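Local coordinates for protein single-stranded-DNA-specific exonuclease RecJ (Thermus thermophilus, PDB 2ZXR) that degrades single-stranded DNA in the 5' to 3' direction as a divalent-cation-dependent exonuclease involved in DNA repair, at residues 243-255 against 290-304. Residues are numbered along the deposited sequence; the frame is centred on the assembly and turned at random.
Sequences SSWVGLRLLAEAV and TDDAAEAQALVGELH
Helix 246-254 packs against the start of helix 293-321, their local axes 9.0 Å apart at closest approach and crossing at -44°, with the CA atoms of G247 and A296 5.0 Å apart. At that point A296 CB rests on G247 CA, where the absence of a side chain on G247 leaves the backbones close. On one flank V246 spreads its methyls over the turn that starts the second helix: CG1, placed between the backbone N and the carbonyl carbon (chi1 74°), lies 3.5 Å from T290 O, while CG2 reaches A293 CB. L250 follows as a knob among A293, A296, Q297 and V300; its CD2 drops onto the backbone, 3.5 Å from A293 O and 3.6 Å from Q297 N. V300 is the reciprocal knob, seated among G247, L250, L251 and A254, so the interface is knobs-into-holes in both directions. With CG1 anti to the backbone N (chi1 165°), V300 sends that methyl to A254 CB and CG2 to the backbone of L251. Helices 261-277 and 281-289 link the two segments in this DHH-family nuclease, and the latter also covers V300 and L303; L303 lies about 12 Å, side chain to side chain, from the manganese ligands D80 and D82. L251 CD2 meets L303 CD1, the two side chains crossing at about a right angle. At the C-terminal end of helix 246-254, A254 CB lies at the edge of the H304 ring, near its plane, 3.5 Å from H304 CE1. Two waters bridge the segments at the N-terminal ends of both helices: one accepts from V246 N and donates to S244 O and D291 OD2, the latter also salt-bridged to R94; the other accepts from G247 N and donates to T290 O, with its oxygen 2.6 Å from T290 O.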
loop_
_atom_site.group_PDB
_atom_site.type_symbol
_atom_site.label_atom_id
_atom_site.label_comp_id
_atom_site.label_asym_id
_atom_site.label_seq_id
_atom_site.Cartn_x
_atom_site.Cartn_y
_atom_site.Cartn_z
ATOM N N SER A 243 -20.941 4.199 17.054
ATOM C CA SER A 243 -21.839 3.603 16.084
ATOM C C SER A 243 -23.275 3.464 16.514
ATOM O O SER A 243 -23.561 3.253 17.685
ATOM C CB SER A 243 -21.351 2.212 15.685
ATOM O OG SER A 243 -22.172 1.685 14.649
ATOM N N SER A 244 -24.186 3.567 15.555
ATOM C CA SER A 244 -25.603 3.365 15.855
ATOM C C SER A 244 -25.808 1.844 15.975
ATOM O O SER A 244 -26.857 1.398 16.432
ATOM C CB SER A 244 -26.498 3.877 14.714
ATOM O OG SER A 244 -26.434 5.281 14.608
ATOM N N TRP A 245 -24.797 1.070 15.547
ATOM C CA TRP A 245 -24.869 -0.402 15.568
ATOM C C TRP A 245 -24.012 -0.917 16.703
ATOM O O TRP A 245 -22.815 -1.070 16.542
ATOM C CB TRP A 245 -24.385 -0.953 14.225
ATOM C CG TRP A 245 -24.622 0.027 13.104
ATOM C CD1 TRP A 245 -23.683 0.550 12.257
ATOM C CD2 TRP A 245 -25.871 0.625 12.741
ATOM N NE1 TRP A 245 -24.277 1.437 11.388
ATOM C CE2 TRP A 245 -25.616 1.502 11.661
ATOM C CE3 TRP A 245 -27.184 0.503 13.224
ATOM C CZ2 TRP A 245 -26.624 2.258 11.050
ATOM C CZ3 TRP A 245 -28.190 1.246 12.624
ATOM C CH2 TRP A 245 -27.903 2.121 11.539
ATOM N N VAL A 246 -24.642 -1.211 17.843
ATOM C CA VAL A 246 -23.919 -1.635 19.041
ATOM C C VAL A 246 -22.941 -2.785 18.855
ATOM O O VAL A 246 -21.906 -2.808 19.496
ATOM C CB VAL A 246 -24.907 -1.951 20.232
ATOM C CG1 VAL A 246 -25.665 -3.285 20.011
ATOM C CG2 VAL A 246 -24.114 -1.995 21.534
ATOM N N GLY A 247 -23.247 -3.718 17.960
ATOM C CA GLY A 247 -22.350 -4.839 17.706
ATOM C C GLY A 247 -21.020 -4.419 17.080
ATOM O O GLY A 247 -19.957 -4.968 17.407
ATOM N N LEU A 248 -21.076 -3.439 16.183
ATOM C CA LEU A 248 -19.867 -2.964 15.536
ATOM C C LEU A 248 -19.047 -2.166 16.556
ATOM O O LEU A 248 -17.833 -2.314 16.661
ATOM C CB LEU A 248 -20.221 -2.080 14.341
ATOM C CG LEU A 248 -18.996 -1.488 13.633
ATOM C CD1 LEU A 248 -18.075 -2.626 13.149
ATOM C CD2 LEU A 248 -19.458 -0.621 12.449
ATOM N N ARG A 249 -19.711 -1.307 17.314
ATOM C CA ARG A 249 -18.984 -0.534 18.307
ATOM C C ARG A 249 -18.264 -1.485 19.289
ATOM O O ARG A 249 -17.092 -1.322 19.579
ATOM C CB ARG A 249 -19.949 0.390 19.065
ATOM C CG ARG A 249 -19.303 1.067 20.238
ATOM C CD ARG A 249 -20.242 2.029 20.929
ATOM N NE ARG A 249 -19.700 2.397 22.234
ATOM C CZ ARG A 249 -20.284 3.237 23.081
ATOM N NH1 ARG A 249 -21.444 3.811 22.759
ATOM N NH2 ARG A 249 -19.706 3.494 24.250
ATOM N N LEU A 250 -18.971 -2.495 19.772
ATOM C CA LEU A 250 -18.398 -3.460 20.708
ATOM C C LEU A 250 -17.273 -4.296 20.059
ATOM O O LEU A 250 -16.270 -4.597 20.701
ATOM C CB LEU A 250 -19.523 -4.370 21.247
ATOM C CG LEU A 250 -19.858 -4.455 22.758
ATOM C CD1 LEU A 250 -19.809 -3.084 23.445
ATOM C CD2 LEU A 250 -21.260 -5.111 22.928
ATOM N N LEU A 251 -17.422 -4.685 18.797
ATOM C CA LEU A 251 -16.341 -5.460 18.190
ATOM C C LEU A 251 -15.110 -4.548 18.115
ATOM O O LEU A 251 -13.995 -4.966 18.448
ATOM C CB LEU A 251 -16.725 -5.941 16.793
ATOM C CG LEU A 251 -15.670 -6.710 15.991
ATOM C CD1 LEU A 251 -15.096 -7.892 16.811
ATOM C CD2 LEU A 251 -16.346 -7.232 14.711
ATOM N N ALA A 252 -15.323 -3.296 17.701
ATOM C CA ALA A 252 -14.228 -2.326 17.593
ATOM C C ALA A 252 -13.521 -2.118 18.946
ATOM O O ALA A 252 -12.294 -2.155 19.021
ATOM C CB ALA A 252 -14.752 -1.011 17.066
ATOM N N GLU A 253 -14.280 -1.891 20.010
ATOM C CA GLU A 253 -13.646 -1.690 21.322
ATOM C C GLU A 253 -12.891 -2.941 21.773
ATOM O O GLU A 253 -11.793 -2.834 22.315
ATOM C CB GLU A 253 -14.684 -1.326 22.369
ATOM C CG GLU A 253 -15.452 -0.079 22.010
ATOM C CD GLU A 253 -16.532 0.269 23.019
ATOM O OE1 GLU A 253 -16.898 -0.611 23.832
ATOM O OE2 GLU A 253 -17.015 1.426 22.983
ATOM N N ALA A 254 -13.465 -4.113 21.519
ATOM C CA ALA A 254 -12.836 -5.382 21.905
ATOM C C ALA A 254 -11.425 -5.472 21.361
ATOM O O ALA A 254 -10.533 -5.999 22.029
ATOM C CB ALA A 254 -13.660 -6.598 21.388
ATOM N N VAL A 255 -11.216 -4.975 20.147
ATOM C CA VAL A 255 -9.887 -5.049 19.564
ATOM C C VAL A 255 -9.036 -3.799 19.773
ATOM O O VAL A 255 -7.957 -3.684 19.203
ATOM C CB VAL A 255 -9.950 -5.398 18.065
ATOM C CG1 VAL A 255 -10.782 -6.661 17.881
ATOM C CG2 VAL A 255 -10.549 -4.253 17.276
ATOM N N THR A 290 -28.137 -6.747 15.548
ATOM C CA THR A 290 -28.756 -6.588 16.849
ATOM C C THR A 290 -28.545 -5.230 17.521
ATOM O O THR A 290 -27.554 -4.563 17.294
ATOM C CB THR A 290 -28.320 -7.724 17.826
ATOM O OG1 THR A 290 -29.090 -7.630 19.036
ATOM C CG2 THR A 290 -26.816 -7.604 18.184
ATOM N N ASP A 291 -29.504 -4.831 18.354
ATOM C CA ASP A 291 -29.435 -3.566 19.089
ATOM C C ASP A 291 -29.354 -3.921 20.575
ATOM O O ASP A 291 -29.331 -3.048 21.439
ATOM C CB ASP A 291 -30.695 -2.729 18.835
ATOM C CG ASP A 291 -30.785 -2.206 17.401
ATOM O OD1 ASP A 291 -31.919 -2.020 16.929
ATOM O OD2 ASP A 291 -29.740 -1.958 16.746
ATOM N N ASP A 292 -29.309 -5.217 20.861
ATOM C CA ASP A 292 -29.238 -5.707 22.241
ATOM C C ASP A 292 -27.750 -5.835 22.568
ATOM O O ASP A 292 -27.064 -6.696 22.038
ATOM C CB ASP A 292 -29.951 -7.069 22.309
ATOM C CG ASP A 292 -29.863 -7.740 23.669
ATOM O OD1 ASP A 292 -28.975 -7.427 24.494
ATOM O OD2 ASP A 292 -30.704 -8.631 23.896
ATOM N N ALA A 293 -27.256 -4.978 23.443
ATOM C CA ALA A 293 -25.833 -4.981 23.773
ATOM C C ALA A 293 -25.312 -6.284 24.379
ATOM O O ALA A 293 -24.172 -6.675 24.114
ATOM C CB ALA A 293 -25.523 -3.817 24.702
ATOM N N ALA A 294 -26.141 -6.934 25.198
ATOM C CA ALA A 294 -25.768 -8.181 25.846
ATOM C C ALA A 294 -25.633 -9.286 24.812
ATOM O O ALA A 294 -24.723 -10.084 24.879
ATOM C CB ALA A 294 -26.826 -8.570 26.883
ATOM N N GLU A 295 -26.559 -9.343 23.870
ATOM C CA GLU A 295 -26.492 -10.344 22.828
ATOM C C GLU A 295 -25.260 -10.039 21.956
ATOM O O GLU A 295 -24.507 -10.931 21.582
ATOM C CB GLU A 295 -27.769 -10.315 21.989
ATOM C CG GLU A 295 -27.708 -11.219 20.761
ATOM C CD GLU A 295 -28.908 -11.068 19.823
ATOM O OE1 GLU A 295 -29.605 -10.026 19.877
ATOM O OE2 GLU A 295 -29.146 -11.988 19.012
ATOM N N ALA A 296 -25.055 -8.767 21.639
ATOM C CA ALA A 296 -23.905 -8.391 20.826
ATOM C C ALA A 296 -22.618 -8.804 21.574
ATOM O O ALA A 296 -21.726 -9.430 20.984
ATOM C CB ALA A 296 -23.919 -6.888 20.564
ATOM N N GLN A 297 -22.533 -8.472 22.866
ATOM C CA GLN A 297 -21.353 -8.823 23.673
ATOM C C GLN A 297 -21.047 -10.319 23.544
ATOM O O GLN A 297 -19.912 -10.719 23.267
ATOM C CB GLN A 297 -21.582 -8.445 25.138
ATOM C CG GLN A 297 -20.412 -8.755 26.121
ATOM C CD GLN A 297 -20.777 -8.390 27.582
ATOM O OE1 GLN A 297 -21.711 -8.956 28.169
ATOM N NE2 GLN A 297 -20.060 -7.436 28.155
ATOM N N ALA A 298 -22.070 -11.146 23.723
ATOM C CA ALA A 298 -21.902 -12.588 23.596
ATOM C C ALA A 298 -21.390 -12.963 22.192
ATOM O O ALA A 298 -20.500 -13.810 22.063
ATOM C CB ALA A 298 -23.238 -13.301 23.867
ATOM N N LEU A 299 -21.951 -12.351 21.148
ATOM C CA LEU A 299 -21.531 -12.657 19.778
ATOM C C LEU A 299 -20.088 -12.240 19.525
ATOM O O LEU A 299 -19.372 -12.912 18.797
ATOM C CB LEU A 299 -22.469 -11.988 18.747
ATOM C CG LEU A 299 -23.879 -12.612 18.697
ATOM C CD1 LEU A 299 -24.837 -11.699 17.918
ATOM C CD2 LEU A 299 -23.820 -14.003 18.058
ATOM N N VAL A 300 -19.663 -11.120 20.105
ATOM C CA VAL A 300 -18.283 -10.685 19.947
ATOM C C VAL A 300 -17.415 -11.814 20.541
ATOM O O VAL A 300 -16.414 -12.218 19.954
ATOM C CB VAL A 300 -18.035 -9.320 20.667
ATOM C CG1 VAL A 300 -16.533 -9.061 20.829
ATOM C CG2 VAL A 300 -18.662 -8.175 19.816
ATOM N N GLY A 301 -17.821 -12.344 21.690
ATOM C CA GLY A 301 -17.071 -13.445 22.283
ATOM C C GLY A 301 -17.004 -14.609 21.301
ATOM O O GLY A 301 -15.961 -15.243 21.108
ATOM N N GLU A 302 -18.129 -14.891 20.656
ATOM C CA GLU A 302 -18.177 -15.970 19.672
ATOM C C GLU A 302 -17.224 -15.694 18.473
ATOM O O GLU A 302 -16.484 -16.574 18.041
ATOM C CB GLU A 302 -19.615 -16.133 19.171
ATOM C CG GLU A 302 -19.918 -17.454 18.536
ATOM C CD GLU A 302 -20.305 -18.504 19.568
ATOM O OE1 GLU A 302 -19.512 -18.751 20.509
ATOM O OE2 GLU A 302 -21.410 -19.077 19.442
ATOM N N LEU A 303 -17.252 -14.488 17.919
ATOM C CA LEU A 303 -16.353 -14.194 16.797
ATOM C C LEU A 303 -14.899 -14.351 17.266
ATOM O O LEU A 303 -14.055 -14.805 16.496
ATOM C CB LEU A 303 -16.540 -12.777 16.238
ATOM C CG LEU A 303 -17.828 -12.291 15.561
ATOM C CD1 LEU A 303 -17.462 -11.211 14.550
ATOM C CD2 LEU A 303 -18.566 -13.437 14.863
ATOM N N HIS A 304 -14.598 -13.975 18.508
ATOM C CA HIS A 304 -13.221 -14.134 19.000
ATOM C C HIS A 304 -12.813 -15.604 18.989
ATOM O O HIS A 304 -11.676 -15.939 18.641
ATOM C CB HIS A 304 -13.073 -13.589 20.414
ATOM C CG HIS A 304 -13.084 -12.095 20.480
ATOM N ND1 HIS A 304 -13.331 -11.395 21.646
ATOM C CD2 HIS A 304 -12.834 -11.165 19.528
ATOM C CE1 HIS A 304 -13.219 -10.098 21.405
ATOM N NE2 HIS A 304 -12.916 -9.935 20.127
HETATM O O HOH W 1 -27.612 -0.952 17.873
HETATM O O HOH W 2 -25.318 -4.242 15.992
#